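Local structure of glucose-6-phosphate dehydrogenase (Trypanosoma cruzi, 5AQ1) at residues 30-39 against 139-150; 48-59 against 440-448. The protein catalyses the NADP-dependent oxidation of glucose 6-phosphate, the entry step of the pentose phosphate pathway. All coordinates share one frame; numbering follows the deposited sequence.

Contact 1: residues 30-39 against 139-150; sequences SRALTIVVLG and EKGGNRLFYLAL. With NDP (NADPH dihydro-nicotinamide-adenine-dinucleotide phosphate), chain G.
V36 N donates to L145 O and V36 O takes up Y147 N, two rungs of the ladder that zips strand 33-38 to strand 143-148. The strands run parallel, their axes 4.7 Å apart at an angle of 15°. The ladder opens with N143 N on A32 O and closes with A149 N on L38 O, where the N-H...O angle has fallen to 132°. Upstream, R31 reaches over residues 139-142. Its CB passes N143 ND2; CG, anti to the backbone N (chi1 169°), rests 3.7 Å from G142 CA; CD lies as close to N143 ND2. A bend at chi3 then brings NE and NH2 to K140 O, each by a weak bond, with CG of the poorly ordered E139 side chain near NH2. The N143 amide is held at both ends, OD1 by the backbone N of W174 and ND2 by a water that also lies 2.9 Å from R31 O. V36 and F146 share one face of the sheet and point the same way, V36 CB lying 3.7 Å from F146 CD1, while L38 CD1 meets the ring at its edge. Helix 118-134 covers this face through I128. At the C-terminal ends, L150 CD2 lies 3.5 Å from G39 CA, and L150 O accepts a hydrogen bond from NADPH O3D at 2.6 Å. Two neighbouring parallel strands whose C-terminal ends open onto the dinucleotide are characteristic of a Rossmann-type nucleotide-binding domain, here with strand 33-38 as its first strand.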
# COMPACT_ATOMS: atom_id res chain seq x y z
N SER B 30 44.77 22.05 -10.18
CA SER B 30 45.88 22.65 -9.40
C SER B 30 47.08 21.72 -9.18
O SER B 30 48.10 22.15 -8.63
CB SER B 30 45.36 23.14 -8.04
OG SER B 30 44.80 22.07 -7.29
N ARG B 31 46.96 20.47 -9.62
CA ARG B 31 48.03 19.48 -9.50
C ARG B 31 48.15 18.70 -10.81
O ARG B 31 47.16 18.51 -11.52
CB ARG B 31 47.73 18.54 -8.33
CG ARG B 31 48.60 17.31 -8.25
CD ARG B 31 48.51 16.68 -6.87
NE ARG B 31 49.33 17.38 -5.89
CZ ARG B 31 49.30 17.16 -4.57
NH1 ARG B 31 48.47 16.26 -4.05
NH2 ARG B 31 50.11 17.85 -3.77
N ALA B 32 49.36 18.25 -11.13
CA ALA B 32 49.62 17.51 -12.36
C ALA B 32 48.74 16.27 -12.46
O ALA B 32 48.43 15.65 -11.44
CB ALA B 32 51.08 17.12 -12.46
N LEU B 33 48.34 15.92 -13.68
CA LEU B 33 47.53 14.73 -13.95
C LEU B 33 48.18 13.90 -15.05
O LEU B 33 48.39 14.39 -16.16
CB LEU B 33 46.12 15.12 -14.37
CG LEU B 33 45.16 13.97 -14.71
CD1 LEU B 33 45.05 12.97 -13.57
CD2 LEU B 33 43.79 14.51 -15.07
N THR B 34 48.49 12.65 -14.73
CA THR B 34 49.04 11.72 -15.70
C THR B 34 48.13 10.50 -15.82
O THR B 34 47.86 9.82 -14.82
CB THR B 34 50.46 11.27 -15.31
OG1 THR B 34 51.27 12.43 -15.04
CG2 THR B 34 51.11 10.47 -16.43
N ILE B 35 47.64 10.24 -17.03
CA ILE B 35 46.81 9.08 -17.32
C ILE B 35 47.62 8.08 -18.15
O ILE B 35 47.93 8.33 -19.31
CB ILE B 35 45.53 9.49 -18.10
CG1 ILE B 35 44.72 10.48 -17.26
CG2 ILE B 35 44.69 8.26 -18.44
CD1 ILE B 35 43.55 11.10 -18.00
N VAL B 36 47.95 6.94 -17.54
CA VAL B 36 48.77 5.92 -18.20
C VAL B 36 47.88 4.80 -18.73
O VAL B 36 47.25 4.08 -17.95
CB VAL B 36 49.83 5.33 -17.26
CG1 VAL B 36 50.77 4.41 -18.02
CG2 VAL B 36 50.62 6.45 -16.58
N VAL B 37 47.83 4.65 -20.05
CA VAL B 37 47.08 3.58 -20.69
C VAL B 37 48.02 2.42 -20.98
O VAL B 37 48.76 2.44 -21.96
CB VAL B 37 46.43 4.06 -22.01
CG1 VAL B 37 45.57 2.97 -22.62
CG2 VAL B 37 45.61 5.32 -21.78
N LEU B 38 47.98 1.40 -20.12
CA LEU B 38 48.78 0.20 -20.32
C LEU B 38 48.06 -0.74 -21.29
O LEU B 38 46.87 -1.03 -21.13
CB LEU B 38 49.05 -0.51 -19.00
CG LEU B 38 50.02 0.22 -18.06
CD1 LEU B 38 49.32 1.19 -17.12
CD2 LEU B 38 50.85 -0.78 -17.27
N GLY B 39 48.79 -1.23 -22.29
CA GLY B 39 48.19 -1.98 -23.40
C GLY B 39 47.62 -1.03 -24.44
O GLY B 39 46.59 -1.32 -25.05
N GLU B 139 50.89 23.56 -7.13
CA GLU B 139 51.20 22.43 -6.27
C GLU B 139 52.20 21.47 -6.91
O GLU B 139 52.33 21.41 -8.13
CB GLU B 139 49.94 21.65 -5.92
CG GLU B 139 49.86 21.23 -4.44
CD GLU B 139 49.54 22.39 -3.52
OE1 GLU B 139 48.35 22.76 -3.41
OE2 GLU B 139 50.48 22.93 -2.90
N LYS B 140 52.86 20.68 -6.05
CA LYS B 140 53.93 19.77 -6.43
C LYS B 140 53.42 18.34 -6.50
O LYS B 140 52.36 18.03 -5.96
CB LYS B 140 55.00 19.89 -5.35
CG LYS B 140 56.35 19.19 -5.60
CD LYS B 140 56.90 18.60 -4.27
CE LYS B 140 58.08 19.41 -3.73
NZ LYS B 140 58.44 19.08 -2.31
N GLY B 141 54.16 17.46 -7.18
CA GLY B 141 53.78 16.06 -7.33
C GLY B 141 52.88 15.85 -8.53
O GLY B 141 53.09 16.45 -9.59
N GLY B 142 51.86 15.01 -8.37
CA GLY B 142 50.91 14.73 -9.44
C GLY B 142 50.03 13.52 -9.16
O GLY B 142 50.46 12.57 -8.50
N ASN B 143 48.80 13.56 -9.67
CA ASN B 143 47.87 12.44 -9.55
C ASN B 143 48.05 11.48 -10.72
O ASN B 143 48.22 11.92 -11.85
CB ASN B 143 46.43 12.95 -9.51
CG ASN B 143 46.16 13.85 -8.33
OD1 ASN B 143 46.43 13.49 -7.18
ND2 ASN B 143 45.63 15.04 -8.59
N ARG B 144 47.99 10.18 -10.44
CA ARG B 144 48.28 9.17 -11.45
C ARG B 144 47.11 8.20 -11.62
O ARG B 144 46.72 7.54 -10.66
CB ARG B 144 49.53 8.38 -11.06
CG ARG B 144 50.74 9.25 -10.80
CD ARG B 144 51.98 8.42 -10.50
NE ARG B 144 53.16 9.26 -10.28
CZ ARG B 144 54.39 8.80 -10.07
NH1 ARG B 144 54.63 7.49 -10.05
NH2 ARG B 144 55.39 9.65 -9.88
N LEU B 145 46.56 8.14 -12.83
CA LEU B 145 45.51 7.17 -13.16
C LEU B 145 46.08 6.11 -14.10
O LEU B 145 46.48 6.42 -15.22
CB LEU B 145 44.33 7.87 -13.83
CG LEU B 145 43.12 7.00 -14.20
CD1 LEU B 145 42.38 6.56 -12.96
CD2 LEU B 145 42.18 7.76 -15.13
N PHE B 146 46.12 4.87 -13.63
CA PHE B 146 46.61 3.76 -14.44
C PHE B 146 45.42 3.00 -15.02
O PHE B 146 44.62 2.44 -14.27
CB PHE B 146 47.47 2.81 -13.60
CG PHE B 146 48.74 3.44 -13.09
CD1 PHE B 146 49.81 3.63 -13.95
CD2 PHE B 146 48.86 3.84 -11.77
CE1 PHE B 146 50.98 4.21 -13.49
CE2 PHE B 146 50.03 4.42 -11.31
CZ PHE B 146 51.09 4.61 -12.17
N TYR B 147 45.30 3.01 -16.35
CA TYR B 147 44.26 2.24 -17.04
C TYR B 147 44.87 0.94 -17.54
O TYR B 147 45.73 0.95 -18.42
CB TYR B 147 43.68 3.04 -18.21
CG TYR B 147 42.30 2.57 -18.64
CD1 TYR B 147 42.09 1.28 -19.13
CD2 TYR B 147 41.19 3.42 -18.54
CE1 TYR B 147 40.84 0.85 -19.51
CE2 TYR B 147 39.93 2.99 -18.93
CZ TYR B 147 39.76 1.70 -19.41
OH TYR B 147 38.51 1.27 -19.79
N LEU B 148 44.40 -0.19 -17.00
CA LEU B 148 44.92 -1.50 -17.39
C LEU B 148 44.07 -2.11 -18.49
O LEU B 148 43.17 -2.90 -18.21
CB LEU B 148 45.01 -2.43 -16.17
CG LEU B 148 46.26 -2.28 -15.31
CD1 LEU B 148 46.40 -0.88 -14.75
CD2 LEU B 148 46.26 -3.30 -14.19
N ALA B 149 44.37 -1.75 -19.73
CA ALA B 149 43.70 -2.31 -20.91
C ALA B 149 44.48 -3.52 -21.42
O ALA B 149 44.95 -3.53 -22.56
CB ALA B 149 43.58 -1.24 -22.00
N LEU B 150 44.58 -4.54 -20.58
CA LEU B 150 45.45 -5.69 -20.80
C LEU B 150 44.68 -7.00 -20.63
O LEU B 150 43.62 -7.01 -20.01
CB LEU B 150 46.59 -5.66 -19.79
CG LEU B 150 47.51 -4.43 -19.80
CD1 LEU B 150 48.29 -4.33 -18.50
CD2 LEU B 150 48.45 -4.48 -21.00
PA NDP G . 43.98 -7.29 -26.63
O1A NDP G . 43.96 -8.77 -26.95
O2A NDP G . 43.79 -6.28 -27.74
O5B NDP G . 45.36 -7.01 -25.84
C5B NDP G . 45.66 -5.70 -25.39
C4B NDP G . 47.15 -5.42 -25.51
O4B NDP G . 47.83 -6.20 -24.52
C3B NDP G . 47.77 -5.79 -26.86
O3B NDP G . 47.86 -4.68 -27.76
C2B NDP G . 49.14 -6.30 -26.50
O2B NDP G . 50.07 -5.22 -26.52
C1B NDP G . 49.00 -6.82 -25.08
N9A NDP G . 48.90 -8.30 -25.09
C8A NDP G . 48.06 -9.06 -25.83
N7A NDP G . 48.25 -10.38 -25.58
C5A NDP G . 49.24 -10.48 -24.67
C6A NDP G . 49.95 -11.57 -23.96
N6A NDP G . 49.62 -12.86 -24.20
N1A NDP G . 50.92 -11.23 -23.08
C2A NDP G . 51.26 -9.95 -22.84
N3A NDP G . 50.65 -8.91 -23.45
C4A NDP G . 49.66 -9.10 -24.35
O3 NDP G . 42.95 -6.99 -25.42
PN NDP G . 41.70 -5.98 -25.57
O1N NDP G . 42.18 -4.58 -25.85
O2N NDP G . 40.69 -6.63 -26.49
O5D NDP G . 41.11 -6.01 -24.07
C5D NDP G . 41.84 -5.48 -22.96
C4D NDP G . 41.12 -5.83 -21.67
O4D NDP G . 39.80 -5.27 -21.67
C3D NDP G . 40.95 -7.33 -21.52
O3D NDP G . 41.17 -7.72 -20.16
C2D NDP G . 39.52 -7.60 -21.93
O2D NDP G . 38.99 -8.77 -21.28
C1D NDP G . 38.82 -6.30 -21.54
N1N NDP G . 37.62 -6.06 -22.37
C2N NDP G . 37.74 -5.57 -23.61
C3N NDP G . 36.62 -5.34 -24.42
C7N NDP G . 36.78 -4.78 -25.80
O7N NDP G . 35.92 -4.03 -26.23
N7N NDP G . 37.84 -5.10 -26.55
C4N NDP G . 35.23 -5.65 -23.92
C5N NDP G . 35.25 -6.19 -22.56
C6N NDP G . 36.43 -6.36 -21.85
P2B NDP G . 51.66 -5.43 -26.69
O1X NDP G . 51.84 -6.77 -27.36
O2X NDP G . 52.03 -4.26 -27.57
O3X NDP G . 52.21 -5.38 -25.28
O HOH W 1 45.45 16.16 -11.24
O HOH W 2 51.53 18.94 -9.41
O HOH W 3 50.83 12.90 -12.41

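Contact 2: residues 48-59 against 440-448; sequences KTFPALFQLYCN and DAYESLIHE
I446 fits as a knob into the hole formed by T49, A52, L53 and L56, the close-packed centre of two helices whose axes cross at -70°, 8.5 Å apart. Its CG2 branch, anti to the backbone N, meets L56 CD1 at 3.6 Å and L53 CD2 at 4.0 Å, while CD1 turns to A52 CB. The small A52 lets helix 441-448 come near: its CB lies 3.8 Å from Y442 C, and E443 CG passes over A52 CA. The E443 carboxylate lies against Q55 CB and CG, its OE2 receiving D440 N, one half of a capping box; D440 OD2 in turn accepts from Y442 N, capping the helix start. Toward K48 and D440, both partly exposed to solvent, the contact is looser and more polar. There K48 NZ forms a salt bridge with D440 OD1 at 3.2 Å, approaching from above the carboxylate plane, and a water spans K48 O and D440 OD2. K48 CB and CG lie by the CD2 and CE2 atoms of Y442, whose hydroxyl bonds to E180. L417 of a second subunit packs on L56 and E443, F104 of helix 101-105 touches L53, and Y147 of strand 143-148 lies against T49, Y442 and I446.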
# COMPACT_ATOMS: atom_id res chain seq x y z
N LYS B 48 37.93 2.42 -27.62
CA LYS B 48 37.16 2.97 -26.51
C LYS B 48 37.93 3.98 -25.65
O LYS B 48 37.46 5.09 -25.44
CB LYS B 48 36.63 1.84 -25.63
CG LYS B 48 35.61 0.95 -26.31
CD LYS B 48 34.39 1.74 -26.76
CE LYS B 48 33.28 0.85 -27.30
NZ LYS B 48 32.22 1.67 -27.94
N THR B 49 39.11 3.59 -25.18
CA THR B 49 39.84 4.40 -24.21
C THR B 49 40.25 5.77 -24.76
O THR B 49 39.83 6.80 -24.24
CB THR B 49 41.08 3.66 -23.68
OG1 THR B 49 40.75 2.28 -23.46
CG2 THR B 49 41.56 4.27 -22.37
N PHE B 50 41.06 5.77 -25.82
CA PHE B 50 41.56 7.03 -26.39
C PHE B 50 40.44 7.92 -26.94
O PHE B 50 40.49 9.14 -26.74
CB PHE B 50 42.63 6.77 -27.47
CG PHE B 50 43.96 6.34 -26.91
CD1 PHE B 50 44.72 7.21 -26.14
CD2 PHE B 50 44.46 5.06 -27.16
CE1 PHE B 50 45.95 6.82 -25.62
CE2 PHE B 50 45.69 4.67 -26.65
CZ PHE B 50 46.43 5.54 -25.88
N PRO B 51 39.45 7.33 -27.64
CA PRO B 51 38.30 8.13 -28.09
C PRO B 51 37.51 8.79 -26.96
O PRO B 51 37.07 9.93 -27.10
CB PRO B 51 37.43 7.10 -28.82
CG PRO B 51 38.39 6.09 -29.32
CD PRO B 51 39.44 5.99 -28.25
N ALA B 52 37.33 8.08 -25.85
CA ALA B 52 36.66 8.64 -24.67
C ALA B 52 37.46 9.81 -24.10
O ALA B 52 36.89 10.86 -23.78
CB ALA B 52 36.45 7.57 -23.61
N LEU B 53 38.77 9.63 -23.99
CA LEU B 53 39.66 10.68 -23.52
C LEU B 53 39.61 11.91 -24.43
O LEU B 53 39.67 13.04 -23.95
CB LEU B 53 41.10 10.16 -23.40
CG LEU B 53 41.38 9.13 -22.30
CD1 LEU B 53 42.72 8.44 -22.52
CD2 LEU B 53 41.33 9.77 -20.93
N PHE B 54 39.52 11.68 -25.74
CA PHE B 54 39.38 12.78 -26.71
C PHE B 54 38.12 13.60 -26.42
O PHE B 54 38.18 14.83 -26.38
CB PHE B 54 39.34 12.24 -28.14
CG PHE B 54 39.04 13.29 -29.18
CD1 PHE B 54 39.89 14.36 -29.38
CD2 PHE B 54 37.90 13.19 -29.97
CE1 PHE B 54 39.62 15.32 -30.33
CE2 PHE B 54 37.62 14.15 -30.93
CZ PHE B 54 38.48 15.22 -31.11
N GLN B 55 37.00 12.91 -26.22
CA GLN B 55 35.74 13.59 -25.92
C GLN B 55 35.81 14.37 -24.61
O GLN B 55 35.29 15.48 -24.52
CB GLN B 55 34.58 12.58 -25.85
CG GLN B 55 34.24 11.91 -27.18
CD GLN B 55 33.89 12.91 -28.26
OE1 GLN B 55 33.29 13.95 -27.99
NE2 GLN B 55 34.27 12.60 -29.50
N LEU B 56 36.46 13.79 -23.60
CA LEU B 56 36.64 14.47 -22.32
C LEU B 56 37.50 15.72 -22.47
O LEU B 56 37.23 16.74 -21.83
CB LEU B 56 37.25 13.53 -21.27
CG LEU B 56 36.37 12.40 -20.75
CD1 LEU B 56 37.15 11.57 -19.74
CD2 LEU B 56 35.09 12.92 -20.12
N TYR B 57 38.53 15.64 -23.30
CA TYR B 57 39.37 16.81 -23.59
C TYR B 57 38.53 17.91 -24.22
O TYR B 57 38.58 19.05 -23.78
CB TYR B 57 40.53 16.42 -24.51
CG TYR B 57 41.53 17.53 -24.74
CD1 TYR B 57 42.47 17.86 -23.77
CD2 TYR B 57 41.55 18.25 -25.94
CE1 TYR B 57 43.40 18.87 -23.97
CE2 TYR B 57 42.48 19.27 -26.15
CZ TYR B 57 43.40 19.57 -25.17
OH TYR B 57 44.32 20.57 -25.36
N CYS B 58 37.76 17.56 -25.25
CA CYS B 58 36.96 18.52 -26.00
C CYS B 58 35.87 19.21 -25.18
O CYS B 58 35.50 20.34 -25.48
CB CYS B 58 36.31 17.85 -27.21
SG CYS B 58 37.47 17.37 -28.51
N ASN B 59 35.35 18.53 -24.17
CA ASN B 59 34.31 19.09 -23.31
C ASN B 59 34.87 19.85 -22.11
O ASN B 59 34.12 20.22 -21.21
CB ASN B 59 33.36 17.99 -22.84
CG ASN B 59 32.66 17.28 -23.99
OD1 ASN B 59 32.57 17.79 -25.10
ND2 ASN B 59 32.17 16.07 -23.72
N ASP B 440 29.64 7.91 -25.12
CA ASP B 440 29.95 6.51 -24.91
C ASP B 440 30.10 6.26 -23.40
O ASP B 440 30.48 7.16 -22.65
CB ASP B 440 31.24 6.14 -25.64
CG ASP B 440 31.62 4.69 -25.46
OD1 ASP B 440 30.89 3.82 -25.99
OD2 ASP B 440 32.63 4.41 -24.79
N ALA B 441 29.81 5.04 -22.97
CA ALA B 441 29.92 4.67 -21.56
C ALA B 441 31.25 5.07 -20.91
O ALA B 441 31.27 5.56 -19.79
CB ALA B 441 29.70 3.17 -21.41
N TYR B 442 32.35 4.86 -21.62
CA TYR B 442 33.67 5.09 -21.06
C TYR B 442 34.02 6.56 -20.81
O TYR B 442 34.97 6.85 -20.08
CB TYR B 442 34.73 4.42 -21.95
CG TYR B 442 34.80 2.92 -21.78
CD1 TYR B 442 35.44 2.36 -20.67
CD2 TYR B 442 34.25 2.06 -22.72
CE1 TYR B 442 35.52 0.99 -20.51
CE2 TYR B 442 34.32 0.68 -22.56
CZ TYR B 442 34.96 0.15 -21.45
OH TYR B 442 35.04 -1.22 -21.28
N GLU B 443 33.27 7.49 -21.40
CA GLU B 443 33.48 8.92 -21.10
C GLU B 443 33.03 9.22 -19.67
O GLU B 443 33.76 9.82 -18.90
CB GLU B 443 32.70 9.81 -22.07
CG GLU B 443 33.18 9.75 -23.52
CD GLU B 443 32.28 10.54 -24.45
OE1 GLU B 443 32.03 11.74 -24.17
OE2 GLU B 443 31.83 9.97 -25.47
N SER B 444 31.81 8.79 -19.35
CA SER B 444 31.25 8.99 -18.01
C SER B 444 32.15 8.36 -16.93
O SER B 444 32.46 9.00 -15.92
CB SER B 444 29.85 8.36 -17.92
OG SER B 444 29.07 8.67 -19.07
N LEU B 445 32.58 7.13 -17.17
CA LEU B 445 33.29 6.34 -16.17
C LEU B 445 34.69 6.87 -15.88
O LEU B 445 35.05 7.06 -14.72
CB LEU B 445 33.34 4.86 -16.58
CG LEU B 445 31.97 4.19 -16.69
CD1 LEU B 445 32.08 2.82 -17.34
CD2 LEU B 445 31.31 4.07 -15.32
N ILE B 446 35.46 7.14 -16.93
CA ILE B 446 36.79 7.73 -16.77
C ILE B 446 36.68 9.06 -16.02
O ILE B 446 37.48 9.34 -15.12
CB ILE B 446 37.49 7.92 -18.14
CG1 ILE B 446 37.90 6.56 -18.71
CG2 ILE B 446 38.73 8.80 -18.00
CD1 ILE B 446 38.38 6.60 -20.14
N HIS B 447 35.70 9.88 -16.39
CA HIS B 447 35.44 11.15 -15.71
C HIS B 447 35.17 10.97 -14.22
O HIS B 447 35.69 11.71 -13.39
CB HIS B 447 34.28 11.89 -16.39
CG HIS B 447 33.88 13.16 -15.71
ND1 HIS B 447 34.77 14.19 -15.47
CD2 HIS B 447 32.69 13.58 -15.23
CE1 HIS B 447 34.15 15.18 -14.86
NE2 HIS B 447 32.88 14.84 -14.71
N GLU B 448 34.36 9.97 -13.89
CA GLU B 448 34.01 9.70 -12.50
C GLU B 448 35.20 9.12 -11.70
O GLU B 448 35.33 9.39 -10.51
CB GLU B 448 32.79 8.78 -12.43
CG GLU B 448 31.50 9.47 -12.84
CD GLU B 448 30.38 8.51 -13.19
OE1 GLU B 448 30.38 7.37 -12.68
OE2 GLU B 448 29.50 8.89 -13.99
O HOH W 4 34.81 5.59 -26.17

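From the N terminus the chain enters strand 33-38, continues directly into helix 43-58, and returns, 99 residues after 30-39, as 139-150 to close the loop of contact 1. Contact 2 starts within that loop, at 48-59, but closes far beyond it, at 440-448, so the two contacts cross. Contact 1 lies within the parallel nucleotide-binding sheet, whereas contact 2 ties the helix after its first strand to a helix of the C-terminal family region. They touch one another: I35 CD1 lies 3.9 Å from L53 CD2, and Y147 is shared by both contacts. Thus helix 441-451 packs against both the sheet and the helix that follows its first strand.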